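SOXA (Paracoccus denitrificans, PDB 2C1D) forms the diheme subunit of the SoxAX cytochrome complex, which catalyses heterodisulfide formation between thiosulfate and a cysteine of the sulfur carrier SoxYZ. Local coordinates at residues N182-N187 with D195-G200; Q201-P206 with N253-E258; T217-F222 with A243-V248. All blocks are in the same frame, centred on the assembly; numbering follows the deposited sequence.

Interaction 1 of 3, residues N182-N187 with D195-G200. With HEC (heme c), chain J.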
loop_
_atom_site.group_PDB
_atom_site.type_symbol
_atom_site.label_atom_id
_atom_site.label_comp_id
_atom_site.label_asym_id
_atom_site.label_seq_id
_atom_site.Cartn_x
_atom_site.Cartn_y
_atom_site.Cartn_z
ATOM N N ASN A 182 -7.647 5.754 -2.814
ATOM C CA ASN A 182 -7.579 7.006 -2.065
ATOM C C ASN A 182 -6.139 7.502 -1.915
ATOM O O ASN A 182 -5.885 8.680 -2.023
ATOM C CB ASN A 182 -8.177 6.872 -0.653
ATOM C CG ASN A 182 -9.684 6.864 -0.656
ATOM O OD1 ASN A 182 -10.326 7.644 -1.374
ATOM N ND2 ASN A 182 -10.257 5.971 0.093
ATOM N N CYS A 183 -5.212 6.598 -1.609
ATOM C CA CYS A 183 -3.816 6.961 -1.440
ATOM C C CYS A 183 -3.004 6.966 -2.738
ATOM O O CYS A 183 -2.362 7.975 -3.060
ATOM C CB CYS A 183 -3.176 6.040 -0.420
ATOM S SG CYS A 183 -3.871 6.333 1.213
ATOM N N HIS A 184 -3.075 5.869 -3.488
ATOM C CA HIS A 184 -2.233 5.644 -4.665
ATOM C C HIS A 184 -2.749 6.231 -5.977
ATOM O O HIS A 184 -1.971 6.411 -6.913
ATOM C CB HIS A 184 -1.976 4.169 -4.827
ATOM C CG HIS A 184 -1.163 3.628 -3.705
ATOM N ND1 HIS A 184 0.007 4.232 -3.307
ATOM C CD2 HIS A 184 -1.359 2.588 -2.865
ATOM C CE1 HIS A 184 0.504 3.576 -2.274
ATOM N NE2 HIS A 184 -0.317 2.588 -1.973
ATOM N N GLU A 185 -4.040 6.531 -6.033
ATOM C CA GLU A 185 -4.616 7.153 -7.225
ATOM C C GLU A 185 -4.881 8.645 -6.961
ATOM O O GLU A 185 -4.335 9.518 -7.658
ATOM C CB GLU A 185 -5.864 6.375 -7.660
ATOM C CG GLU A 185 -6.513 6.849 -8.954
ATOM C CD GLU A 185 -7.659 5.948 -9.385
ATOM O OE1 GLU A 185 -8.800 6.449 -9.451
ATOM O OE2 GLU A 185 -7.437 4.741 -9.639
ATOM N N ASP A 186 -5.650 8.955 -5.913
ATOM C CA ASP A 186 -6.025 10.350 -5.645
ATOM C C ASP A 186 -4.871 11.175 -5.150
ATOM O O ASP A 186 -4.882 12.389 -5.310
ATOM C CB ASP A 186 -7.141 10.439 -4.594
ATOM C CG ASP A 186 -8.443 9.853 -5.069
ATOM O OD1 ASP A 186 -8.600 9.589 -6.295
ATOM O OD2 ASP A 186 -9.367 9.599 -4.270
ATOM N N ASN A 187 -3.884 10.542 -4.517
ATOM C CA ASN A 187 -2.848 11.290 -3.823
ATOM C C ASN A 187 -1.396 10.958 -4.194
ATOM O O ASN A 187 -0.484 11.340 -3.471
ATOM C CB ASN A 187 -3.048 11.189 -2.308
ATOM C CG ASN A 187 -4.177 12.052 -1.818
ATOM O OD1 ASN A 187 -4.059 13.280 -1.790
ATOM N ND2 ASN A 187 -5.295 11.427 -1.467
ATOM N N ASP A 195 6.256 9.857 4.096
ATOM C CA ASP A 195 6.238 9.049 2.863
ATOM C C ASP A 195 5.692 9.779 1.633
ATOM O O ASP A 195 4.616 10.353 1.686
ATOM C CB ASP A 195 5.397 7.787 3.062
ATOM C CG ASP A 195 5.963 6.866 4.113
ATOM O OD1 ASP A 195 7.170 6.520 4.019
ATOM O OD2 ASP A 195 5.254 6.449 5.067
ATOM N N HIS A 196 6.434 9.706 0.534
ATOM C CA HIS A 196 6.056 10.256 -0.775
ATOM C C HIS A 196 5.253 9.172 -1.466
ATOM O O HIS A 196 5.801 8.103 -1.779
ATOM C CB HIS A 196 7.336 10.521 -1.589
ATOM C CG HIS A 196 7.144 11.350 -2.822
ATOM N ND1 HIS A 196 8.173 11.575 -3.710
ATOM C CD2 HIS A 196 6.076 12.049 -3.292
ATOM C CE1 HIS A 196 7.752 12.383 -4.669
ATOM N NE2 HIS A 196 6.482 12.673 -4.447
ATOM N N LEU A 197 3.957 9.437 -1.681
ATOM C CA LEU A 197 3.061 8.456 -2.220
ATOM C C LEU A 197 3.340 8.182 -3.693
ATOM O O LEU A 197 3.390 9.105 -4.518
ATOM C CB LEU A 197 1.601 8.886 -2.056
ATOM C CG LEU A 197 0.969 8.507 -0.724
ATOM C CD1 LEU A 197 -0.315 9.310 -0.488
ATOM C CD2 LEU A 197 0.715 6.997 -0.607
ATOM N N SER A 198 3.470 6.900 -4.014
ATOM C CA SER A 198 3.595 6.437 -5.409
ATOM C C SER A 198 2.238 6.000 -5.944
ATOM O O SER A 198 1.206 6.214 -5.293
ATOM C CB SER A 198 4.615 5.297 -5.474
ATOM O OG SER A 198 4.086 4.113 -4.964
ATOM N N GLN A 199 2.209 5.411 -7.134
ATOM C CA GLN A 199 0.976 4.858 -7.661
ATOM C C GLN A 199 0.732 3.437 -7.148
ATOM O O GLN A 199 -0.172 2.772 -7.627
ATOM C CB GLN A 199 0.954 4.874 -9.186
ATOM C CG GLN A 199 0.868 6.250 -9.762
ATOM C CD GLN A 199 1.090 6.274 -11.258
ATOM O OE1 GLN A 199 1.509 5.268 -11.839
ATOM N NE2 GLN A 199 0.756 7.421 -11.909
ATOM N N GLY A 200 1.554 2.993 -6.203
ATOM C CA GLY A 200 1.417 1.677 -5.599
ATOM C C GLY A 200 1.485 0.579 -6.632
ATOM O O GLY A 200 0.643 -0.320 -6.627
HETATM FE FE HEC J . -0.100 1.384 -0.327
HETATM C CHA HEC J . 3.291 1.512 -0.731
HETATM C CHB HEC J . -0.199 -1.159 -2.679
HETATM C CHC HEC J . -3.431 1.108 0.140
HETATM C CHD HEC J . -0.058 4.193 1.583
HETATM N NA HEC J . 1.312 0.365 -1.503
HETATM C C1A HEC J . 2.657 0.589 -1.502
HETATM C C2A HEC J . 3.263 -0.297 -2.458
HETATM C C3A HEC J . 2.274 -1.044 -2.995
HETATM C C4A HEC J . 1.032 -0.631 -2.405
HETATM C CMA HEC J . 2.394 -2.148 -4.043
HETATM C CAA HEC J . 4.771 -0.377 -2.800
HETATM C CBA HEC J . 5.028 0.400 -4.103
HETATM C CGA HEC J . 6.487 0.295 -4.532
HETATM O O1A HEC J . 6.831 0.887 -5.580
HETATM O O2A HEC J . 7.320 -0.359 -3.820
HETATM N NB HEC J . -1.511 0.225 -1.103
HETATM C C1B HEC J . -1.362 -0.803 -2.021
HETATM C C2B HEC J . -2.610 -1.490 -2.139
HETATM C C3B HEC J . -3.505 -0.864 -1.383
HETATM C C4B HEC J . -2.825 0.199 -0.696
HETATM C CMB HEC J . -2.862 -2.666 -3.086
HETATM C CAB HEC J . -4.989 -1.254 -1.207
HETATM C CBB HEC J . -5.108 -2.520 -0.701
HETATM N NC HEC J . -1.505 2.475 0.682
HETATM C C1C HEC J . -2.836 2.197 0.722
HETATM C C2C HEC J . -3.496 3.170 1.570
HETATM C C3C HEC J . -2.557 4.046 1.977
HETATM C C4C HEC J . -1.295 3.601 1.400
HETATM C CMC HEC J . -5.015 3.120 1.846
HETATM C CAC HEC J . -2.615 5.330 2.874
HETATM C CBC HEC J . -3.334 5.442 4.000
HETATM N ND HEC J . 1.345 2.615 0.319
HETATM C C1D HEC J . 1.140 3.739 1.123
HETATM C C2D HEC J . 2.412 4.366 1.420
HETATM C C3D HEC J . 3.443 3.521 0.711
HETATM C C4D HEC J . 2.697 2.470 0.058
HETATM C CMD HEC J . 2.686 5.619 2.271
HETATM C CAD HEC J . 4.971 3.755 0.642
HETATM C CBD HEC J . 5.231 4.879 -0.379
HETATM C CGD HEC J . 4.967 4.448 -1.808
HETATM O O1D HEC J . 3.854 4.626 -2.351
HETATM O O2D HEC J . 5.866 3.917 -2.464
HETATM O O HOH W 1 -2.848 3.780 -8.343
#

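Interaction 2 of 3, residues Q201-P206 with N253-E258. With HEC (heme c), chain J.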
loop_
_atom_site.group_PDB
_atom_site.type_symbol
_atom_site.label_atom_id
_atom_site.label_comp_id
_atom_site.label_asym_id
_atom_site.label_seq_id
_atom_site.Cartn_x
_atom_site.Cartn_y
_atom_site.Cartn_z
ATOM N N GLN A 201 2.474 0.664 -7.509
ATOM C CA GLN A 201 2.692 -0.336 -8.540
ATOM C C GLN A 201 3.508 -1.503 -7.974
ATOM O O GLN A 201 4.266 -1.326 -7.018
ATOM C CB GLN A 201 3.390 0.281 -9.761
ATOM C CG GLN A 201 2.717 1.565 -10.371
ATOM C CD GLN A 201 1.558 1.269 -11.309
ATOM O OE1 GLN A 201 1.054 0.148 -11.320
ATOM N NE2 GLN A 201 1.121 2.281 -12.107
ATOM N N ILE A 202 3.353 -2.669 -8.589
ATOM C CA ILE A 202 4.076 -3.883 -8.203
ATOM C C ILE A 202 4.995 -4.410 -9.300
ATOM O O ILE A 202 5.502 -5.514 -9.189
ATOM C CB ILE A 202 3.121 -5.020 -7.690
ATOM C CG1 ILE A 202 2.166 -5.526 -8.766
ATOM C CG2 ILE A 202 2.318 -4.540 -6.495
ATOM C CD1 ILE A 202 1.389 -6.747 -8.321
ATOM N N ASN A 203 5.273 -3.601 -10.323
ATOM C CA ASN A 203 6.220 -4.010 -11.362
ATOM C C ASN A 203 7.644 -4.222 -10.839
ATOM O O ASN A 203 8.459 -4.837 -11.520
ATOM C CB ASN A 203 6.266 -3.005 -12.511
ATOM C CG ASN A 203 6.971 -1.722 -12.131
ATOM O OD1 ASN A 203 8.034 -1.351 -12.707
ATOM N ND2 ASN A 203 6.405 -1.024 -11.180
ATOM N N GLY A 204 7.932 -3.699 -9.655
ATOM C CA GLY A 204 9.242 -3.788 -9.037
ATOM C C GLY A 204 9.414 -4.922 -8.023
ATOM O O GLY A 204 10.514 -5.121 -7.513
ATOM N N PHE A 205 8.347 -5.666 -7.727
ATOM C CA PHE A 205 8.416 -6.745 -6.732
ATOM C C PHE A 205 9.000 -8.019 -7.357
ATOM O O PHE A 205 8.899 -8.210 -8.571
ATOM C CB PHE A 205 7.024 -7.017 -6.129
ATOM C CG PHE A 205 6.642 -6.038 -5.044
ATOM C CD1 PHE A 205 6.200 -4.776 -5.368
ATOM C CD2 PHE A 205 6.703 -6.392 -3.715
ATOM C CE1 PHE A 205 5.852 -3.860 -4.390
ATOM C CE2 PHE A 205 6.369 -5.482 -2.717
ATOM C CZ PHE A 205 5.929 -4.190 -3.083
ATOM N N PRO A 206 9.630 -8.891 -6.570
ATOM C CA PRO A 206 9.904 -8.697 -5.144
ATOM C C PRO A 206 10.902 -7.560 -4.852
ATOM O O PRO A 206 11.787 -7.262 -5.663
ATOM C CB PRO A 206 10.510 -10.062 -4.700
ATOM C CG PRO A 206 10.290 -11.011 -5.832
ATOM C CD PRO A 206 10.126 -10.185 -7.068
ATOM N N ASN A 253 0.938 -2.283 -16.563
ATOM C CA ASN A 253 1.201 -2.808 -17.911
ATOM C C ASN A 253 1.928 -1.766 -18.750
ATOM O O ASN A 253 1.468 -0.609 -18.856
ATOM C CB ASN A 253 -0.110 -3.191 -18.605
ATOM C CG ASN A 253 -0.554 -4.591 -18.285
ATOM O OD1 ASN A 253 0.210 -5.375 -17.719
ATOM N ND2 ASN A 253 -1.785 -4.935 -18.685
ATOM N N GLY A 254 3.076 -2.154 -19.306
ATOM C CA GLY A 254 3.905 -1.254 -20.098
ATOM C C GLY A 254 5.184 -0.863 -19.388
ATOM O O GLY A 254 6.219 -0.660 -20.026
ATOM N N LEU A 255 5.131 -0.735 -18.066
ATOM C CA LEU A 255 6.356 -0.567 -17.287
ATOM C C LEU A 255 7.184 -1.850 -17.381
ATOM O O LEU A 255 6.633 -2.941 -17.584
ATOM C CB LEU A 255 6.037 -0.258 -15.821
ATOM C CG LEU A 255 5.333 1.068 -15.538
ATOM C CD1 LEU A 255 4.739 1.056 -14.149
ATOM C CD2 LEU A 255 6.282 2.248 -15.703
ATOM N N SER A 256 8.496 -1.736 -17.218
ATOM C CA SER A 256 9.341 -2.909 -17.178
ATOM C C SER A 256 9.276 -3.636 -15.832
ATOM O O SER A 256 9.145 -3.057 -14.738
ATOM C CB SER A 256 10.821 -2.576 -17.457
ATOM O OG SER A 256 11.014 -1.916 -18.701
ATOM N N VAL A 257 9.439 -4.934 -15.920
ATOM C CA VAL A 257 9.792 -5.716 -14.771
ATOM C C VAL A 257 11.156 -5.207 -14.288
ATOM O O VAL A 257 12.131 -5.268 -15.027
ATOM C CB VAL A 257 9.880 -7.199 -15.143
ATOM C CG1 VAL A 257 10.375 -7.989 -13.987
ATOM C CG2 VAL A 257 8.515 -7.726 -15.555
ATOM N N GLU A 258 11.232 -4.739 -13.048
ATOM C CA GLU A 258 12.500 -4.247 -12.495
ATOM C C GLU A 258 13.444 -5.380 -12.082
ATOM O O GLU A 258 14.661 -5.167 -12.003
ATOM C CB GLU A 258 12.238 -3.255 -11.351
ATOM C CG GLU A 258 11.534 -2.005 -11.888
ATOM C CD GLU A 258 11.207 -0.925 -10.873
ATOM O OE1 GLU A 258 11.861 -0.803 -9.815
ATOM O OE2 GLU A 258 10.286 -0.131 -11.172
HETATM FE FE HEC J . -0.100 1.384 -0.327
HETATM C CHA HEC J . 3.291 1.512 -0.731
HETATM C CHB HEC J . -0.199 -1.159 -2.679
HETATM C CHC HEC J . -3.431 1.108 0.140
HETATM C CHD HEC J . -0.058 4.193 1.583
HETATM N NA HEC J . 1.312 0.365 -1.503
HETATM C C1A HEC J . 2.657 0.589 -1.502
HETATM C C2A HEC J . 3.263 -0.297 -2.458
HETATM C C3A HEC J . 2.274 -1.044 -2.995
HETATM C C4A HEC J . 1.032 -0.631 -2.405
HETATM C CMA HEC J . 2.394 -2.148 -4.043
HETATM C CAA HEC J . 4.771 -0.377 -2.800
HETATM C CBA HEC J . 5.028 0.400 -4.103
HETATM C CGA HEC J . 6.487 0.295 -4.532
HETATM O O1A HEC J . 6.831 0.887 -5.580
HETATM O O2A HEC J . 7.320 -0.359 -3.820
HETATM N NB HEC J . -1.511 0.225 -1.103
HETATM C C1B HEC J . -1.362 -0.803 -2.021
HETATM C C2B HEC J . -2.610 -1.490 -2.139
HETATM C C3B HEC J . -3.505 -0.864 -1.383
HETATM C C4B HEC J . -2.825 0.199 -0.696
HETATM C CMB HEC J . -2.862 -2.666 -3.086
HETATM C CAB HEC J . -4.989 -1.254 -1.207
HETATM C CBB HEC J . -5.108 -2.520 -0.701
HETATM N NC HEC J . -1.505 2.475 0.682
HETATM C C1C HEC J . -2.836 2.197 0.722
HETATM C C2C HEC J . -3.496 3.170 1.570
HETATM C C3C HEC J . -2.557 4.046 1.977
HETATM C C4C HEC J . -1.295 3.601 1.400
HETATM C CMC HEC J . -5.015 3.120 1.846
HETATM C CAC HEC J . -2.615 5.330 2.874
HETATM C CBC HEC J . -3.334 5.442 4.000
HETATM N ND HEC J . 1.345 2.615 0.319
HETATM C C1D HEC J . 1.140 3.739 1.123
HETATM C C2D HEC J . 2.412 4.366 1.420
HETATM C C3D HEC J . 3.443 3.521 0.711
HETATM C C4D HEC J . 2.697 2.470 0.058
HETATM C CMD HEC J . 2.686 5.619 2.271
HETATM C CAD HEC J . 4.971 3.755 0.642
HETATM C CBD HEC J . 5.231 4.879 -0.379
HETATM C CGD HEC J . 4.967 4.448 -1.808
HETATM O O1D HEC J . 3.854 4.626 -2.351
HETATM O O2D HEC J . 5.866 3.917 -2.464
#

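Interaction 3 of 3, residues T217-F222 with A243-V248. With HEC (heme c), chain J.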
loop_
_atom_site.group_PDB
_atom_site.type_symbol
_atom_site.label_atom_id
_atom_site.label_comp_id
_atom_site.label_asym_id
_atom_site.label_seq_id
_atom_site.Cartn_x
_atom_site.Cartn_y
_atom_site.Cartn_z
ATOM N N THR A 217 7.232 -9.570 -0.663
ATOM C CA THR A 217 6.394 -9.907 -1.826
ATOM C C THR A 217 5.204 -8.972 -1.908
ATOM O O THR A 217 4.823 -8.326 -0.909
ATOM C CB THR A 217 5.878 -11.348 -1.728
ATOM O OG1 THR A 217 5.108 -11.496 -0.521
ATOM C CG2 THR A 217 7.043 -12.371 -1.590
ATOM N N ALA A 218 4.580 -8.910 -3.082
ATOM C CA ALA A 218 3.380 -8.104 -3.223
ATOM C C ALA A 218 2.283 -8.591 -2.280
ATOM O O ALA A 218 1.530 -7.784 -1.769
ATOM C CB ALA A 218 2.895 -8.104 -4.657
ATOM N N GLN A 219 2.203 -9.902 -2.040
ATOM C CA GLN A 219 1.164 -10.455 -1.173
ATOM C C GLN A 219 1.343 -9.904 0.234
ATOM O O GLN A 219 0.379 -9.503 0.883
ATOM C CB GLN A 219 1.190 -11.996 -1.135
ATOM C CG GLN A 219 0.651 -12.699 -2.398
ATOM C CD GLN A 219 -0.754 -12.336 -2.722
ATOM O OE1 GLN A 219 -1.056 -11.807 -3.819
ATOM N NE2 GLN A 219 -1.637 -12.623 -1.809
ATOM N N HIS A 220 2.583 -9.832 0.690
ATOM C CA HIS A 220 2.832 -9.346 2.036
ATOM C C HIS A 220 2.605 -7.829 2.139
ATOM O O HIS A 220 2.129 -7.341 3.159
ATOM C CB HIS A 220 4.232 -9.717 2.496
ATOM C CG HIS A 220 4.541 -9.269 3.895
ATOM N ND1 HIS A 220 4.234 -10.026 5.002
ATOM C CD2 HIS A 220 5.099 -8.125 4.365
ATOM C CE1 HIS A 220 4.608 -9.382 6.095
ATOM N NE2 HIS A 220 5.125 -8.221 5.735
ATOM N N ARG A 221 2.934 -7.089 1.085
ATOM C CA ARG A 221 2.669 -5.647 1.065
ATOM C C ARG A 221 1.175 -5.362 1.248
ATOM O O ARG A 221 0.767 -4.588 2.148
ATOM C CB ARG A 221 3.165 -5.009 -0.223
ATOM C CG ARG A 221 3.483 -3.507 -0.049
ATOM C CD ARG A 221 4.672 -3.291 0.853
ATOM N NE ARG A 221 5.293 -1.983 0.756
ATOM C CZ ARG A 221 4.953 -0.902 1.458
ATOM N NH1 ARG A 221 3.958 -0.913 2.341
ATOM N NH2 ARG A 221 5.633 0.206 1.281
ATOM N N PHE A 222 0.368 -6.023 0.430
ATOM C CA PHE A 222 -1.090 -5.936 0.520
ATOM C C PHE A 222 -1.636 -6.224 1.913
ATOM O O PHE A 222 -2.534 -5.527 2.382
ATOM C CB PHE A 222 -1.741 -6.915 -0.461
ATOM C CG PHE A 222 -1.436 -6.650 -1.911
ATOM C CD1 PHE A 222 -1.715 -7.629 -2.859
ATOM C CD2 PHE A 222 -0.840 -5.464 -2.341
ATOM C CE1 PHE A 222 -1.454 -7.415 -4.222
ATOM C CE2 PHE A 222 -0.584 -5.253 -3.679
ATOM C CZ PHE A 222 -0.901 -6.231 -4.628
ATOM N N ALA A 243 -6.480 -12.214 -6.712
ATOM C CA ALA A 243 -7.218 -11.324 -7.603
ATOM C C ALA A 243 -6.712 -9.881 -7.571
ATOM O O ALA A 243 -6.567 -9.246 -8.608
ATOM C CB ALA A 243 -8.721 -11.368 -7.306
ATOM N N LEU A 244 -6.404 -9.373 -6.389
ATOM C CA LEU A 244 -5.842 -8.045 -6.238
ATOM C C LEU A 244 -4.480 -7.966 -6.931
ATOM O O LEU A 244 -4.192 -6.985 -7.573
ATOM C CB LEU A 244 -5.683 -7.708 -4.739
ATOM C CG LEU A 244 -5.193 -6.323 -4.363
ATOM C CD1 LEU A 244 -6.085 -5.225 -4.962
ATOM C CD2 LEU A 244 -5.113 -6.187 -2.823
ATOM N N GLU A 245 -3.644 -8.993 -6.778
ATOM C CA GLU A 245 -2.328 -8.990 -7.428
ATOM C C GLU A 245 -2.455 -8.943 -8.957
ATOM O O GLU A 245 -1.660 -8.279 -9.638
ATOM C CB GLU A 245 -1.434 -10.184 -6.984
ATOM C CG GLU A 245 -0.022 -10.079 -7.549
ATOM C CD GLU A 245 0.982 -11.077 -6.990
ATOM O OE1 GLU A 245 1.875 -11.522 -7.757
ATOM O OE2 GLU A 245 0.911 -11.402 -5.799
ATOM N N LEU A 246 -3.451 -9.632 -9.496
ATOM C CA LEU A 246 -3.742 -9.596 -10.939
ATOM C C LEU A 246 -4.146 -8.201 -11.374
ATOM O O LEU A 246 -3.630 -7.670 -12.365
ATOM C CB LEU A 246 -4.871 -10.582 -11.294
ATOM C CG LEU A 246 -5.456 -10.568 -12.718
ATOM C CD1 LEU A 246 -4.433 -11.025 -13.783
ATOM C CD2 LEU A 246 -6.701 -11.435 -12.779
ATOM N N TYR A 247 -5.050 -7.606 -10.612
ATOM C CA TYR A 247 -5.547 -6.294 -10.939
ATOM C C TYR A 247 -4.432 -5.228 -10.822
ATOM O O TYR A 247 -4.250 -4.419 -11.727
ATOM C CB TYR A 247 -6.760 -5.932 -10.085
ATOM C CG TYR A 247 -7.225 -4.562 -10.400
ATOM C CD1 TYR A 247 -7.902 -4.300 -11.588
ATOM C CD2 TYR A 247 -6.945 -3.505 -9.550
ATOM C CE1 TYR A 247 -8.313 -3.006 -11.908
ATOM C CE2 TYR A 247 -7.329 -2.219 -9.871
ATOM C CZ TYR A 247 -8.014 -1.979 -11.054
ATOM O OH TYR A 247 -8.380 -0.684 -11.366
ATOM N N VAL A 248 -3.686 -5.247 -9.723
ATOM C CA VAL A 248 -2.665 -4.222 -9.464
ATOM C C VAL A 248 -1.506 -4.388 -10.451
ATOM O O VAL A 248 -1.014 -3.409 -10.985
ATOM C CB VAL A 248 -2.178 -4.237 -7.998
ATOM C CG1 VAL A 248 -1.070 -3.197 -7.748
ATOM C CG2 VAL A 248 -3.332 -3.929 -7.065
HETATM FE FE HEC J . -0.100 1.384 -0.327
HETATM C CHA HEC J . 3.291 1.512 -0.731
HETATM C CHB HEC J . -0.199 -1.159 -2.679
HETATM C CHC HEC J . -3.431 1.108 0.140
HETATM C CHD HEC J . -0.058 4.193 1.583
HETATM N NA HEC J . 1.312 0.365 -1.503
HETATM C C1A HEC J . 2.657 0.589 -1.502
HETATM C C2A HEC J . 3.263 -0.297 -2.458
HETATM C C3A HEC J . 2.274 -1.044 -2.995
HETATM C C4A HEC J . 1.032 -0.631 -2.405
HETATM C CMA HEC J . 2.394 -2.148 -4.043
HETATM C CAA HEC J . 4.771 -0.377 -2.800
HETATM C CBA HEC J . 5.028 0.400 -4.103
HETATM C CGA HEC J . 6.487 0.295 -4.532
HETATM O O1A HEC J . 6.831 0.887 -5.580
HETATM O O2A HEC J . 7.320 -0.359 -3.820
HETATM N NB HEC J . -1.511 0.225 -1.103
HETATM C C1B HEC J . -1.362 -0.803 -2.021
HETATM C C2B HEC J . -2.610 -1.490 -2.139
HETATM C C3B HEC J . -3.505 -0.864 -1.383
HETATM C C4B HEC J . -2.825 0.199 -0.696
HETATM C CMB HEC J . -2.862 -2.666 -3.086
HETATM C CAB HEC J . -4.989 -1.254 -1.207
HETATM C CBB HEC J . -5.108 -2.520 -0.701
HETATM N NC HEC J . -1.505 2.475 0.682
HETATM C C1C HEC J . -2.836 2.197 0.722
HETATM C C2C HEC J . -3.496 3.170 1.570
HETATM C C3C HEC J . -2.557 4.046 1.977
HETATM C C4C HEC J . -1.295 3.601 1.400
HETATM C CMC HEC J . -5.015 3.120 1.846
HETATM C CAC HEC J . -2.615 5.330 2.874
HETATM C CBC HEC J . -3.334 5.442 4.000
HETATM N ND HEC J . 1.345 2.615 0.319
HETATM C C1D HEC J . 1.140 3.739 1.123
HETATM C C2D HEC J . 2.412 4.366 1.420
HETATM C C3D HEC J . 3.443 3.521 0.711
HETATM C C4D HEC J . 2.697 2.470 0.058
HETATM C CMD HEC J . 2.686 5.619 2.271
HETATM C CAD HEC J . 4.971 3.755 0.642
HETATM C CBD HEC J . 5.231 4.879 -0.379
HETATM C CGD HEC J . 4.967 4.448 -1.808
HETATM O O1D HEC J . 3.854 4.626 -2.351
HETATM O O2D HEC J . 5.866 3.917 -2.464
HETATM O O HOH W 2 3.300 -11.742 -4.298
#

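Interaction 1 of 3, residues N182-N187 with D195-G200
The imidazole of His184 has Gly200 CA over one face, 3.7 Å from the ring centroid and almost on the normal, while Ser198 O and the heme pyrrole nitrogen NB lie at its edge in the ring plane. His184 closes the Cys-X-X-Cys-His motif of a c-type cytochrome, which begins at Cys180, and its NE2 ligates the heme iron at 2.0 Å. On the ring's other nitrogen, ND1 donates to Ser198 O at 3.1 Å with an N-H...O angle of 157°. The donor stands 56° out of the carbonyl plane, away from the lone pairs, yet the bond helps to fix, together with the iron bond, the rotation of the imidazole and probably strengthens it as an iron donor. Glycine fits the place over the ring for two reasons: phi is positive, and a CB would collide with His184 CD2.

Ser198 also holds the heme itself. Its backbone N reaches propionate oxygen O1D at 2.8 Å and its OG reaches the same O1D at 2.7 Å. With OG lying between the backbone N and the carbonyl carbon (chi1 75°), the hydroxyl can also accept from Gly200 N, forming an ST turn.

Leu197 wedges between the Cys183 carbonyl and the cofactor: CD1 lies 3.5 Å from Cys183 O, and CD2 is turned to the heme meso carbon CHD, 3.6 Å away. Ile59 of the SoxX chain packs on both Leu197 and Asn187. Asn187 ND2 ties the chain back on itself, donating to Asn182 O at 2.9 Å, nearly coaxial with that carbonyl.

Interaction 2 of 3, residues Q201-P206 with N253-E258
A type I beta turn running from Ile202 to Phe205, closed by Phe205 N donating to Ile202 O at 3.2 Å, meets the loop that follows helix 239-251. The one clear hydrogen bond between the segments leaves the turn's second residue: Asn203 O accepts from Glu258 N at 3.2 Å. At 171° that bond is nearly straight, though the donor is tilted 29° from the carbonyl plane.

The Asn203 side chain, with CG between its backbone N and carbonyl carbon, projects between Leu255 and Glu258. Its CG is 4.1 Å from Leu255 CB, and its amide plane stands 75° from the Glu258 carboxylate. Glu258 reaches alongside the turn in an extended chain, placing CB 3.8 Å from Gly204 CA; any CB on Gly204 would sit tightly against Glu258 OE1. The carboxylate is held by a salt bridge to Arg263, which also hydrogen-bonds the heme, and by Ser37.

The two end residues of the turn, Ile202 and Phe205, touch the cofactor. Ile202 CG2 touches heme methyl CMA at 3.4 Å, and Phe205 CE1 comes within 3.8 Å of propionate oxygen O2A, the propionate carbon CAA lying at the ring edge. This is a beta turn built into the wall of a c-type heme pocket.

Interaction 3 of 3, residues T217-F222 with A243-V248
Apolar packing centres on Phe222, which joins helices 218-222 and 243-248 where their axes pass 10.5 Å apart at 104°. Leu244 CD2 makes a CH-pi contact over one ring face, 4.0 Å from the centroid and 24° off the normal, while Ala218 O lies over the opposite face, toward the rim. Glu245 CA meets the edge in plane, 3.7 Å from Phe222 CE1, and Val248 CB approaches Phe222 CZ at 4.1 Å.

One polar link runs through a water that accepts from Gln219 N at 3.1 Å and donates to Glu245 OE2 at 2.8 Å. Just before the helix, Thr217 OG1 accepts from His220 N in an N-cap bond.

Heme contacts complete the set. Phe222 CE2 touches methyl CMB at 3.5 Å. The Arg221 chain bends at its second torsion (67°), laying one guanidinium face over meso carbon CHA, with NH2 3.4 Å from that carbon, on the side of the heme opposite His184. An alanine here would remove that guanidinium, and is likely to leave the meso edge uncovered and the substrate, which Arg221 probably binds, short of a positive partner. Such a helix pair walls a c-type heme pocket, its arginine over the face opposite the histidine ligand, probably the substrate side, and its phenylalanine at the rim.

All three contacts border the same heme c. Interaction 1 supplies the histidine side, whereas interaction 3 brings Arg221 to the other, where Cys225, the persulfide-forming axial ligand, binds the iron; the nearest atoms of the His184 and Arg221 side chains are about 7 Å apart. Interaction 2 follows directly in sequence from interaction 1, their centres about 16 Å apart, and the loop it closes contains interaction 3, whose centre is about 12 Å from its own. Direct packing knits them together: Gly200 O lies 3.5 Å from Val248 CG1, Phe205 CD2 is 3.4 Å from Ala218 N, and Ile202 CD1 is 3.7 Å from Glu245 O. Helix 243-248 thus backs residues from both other contacts.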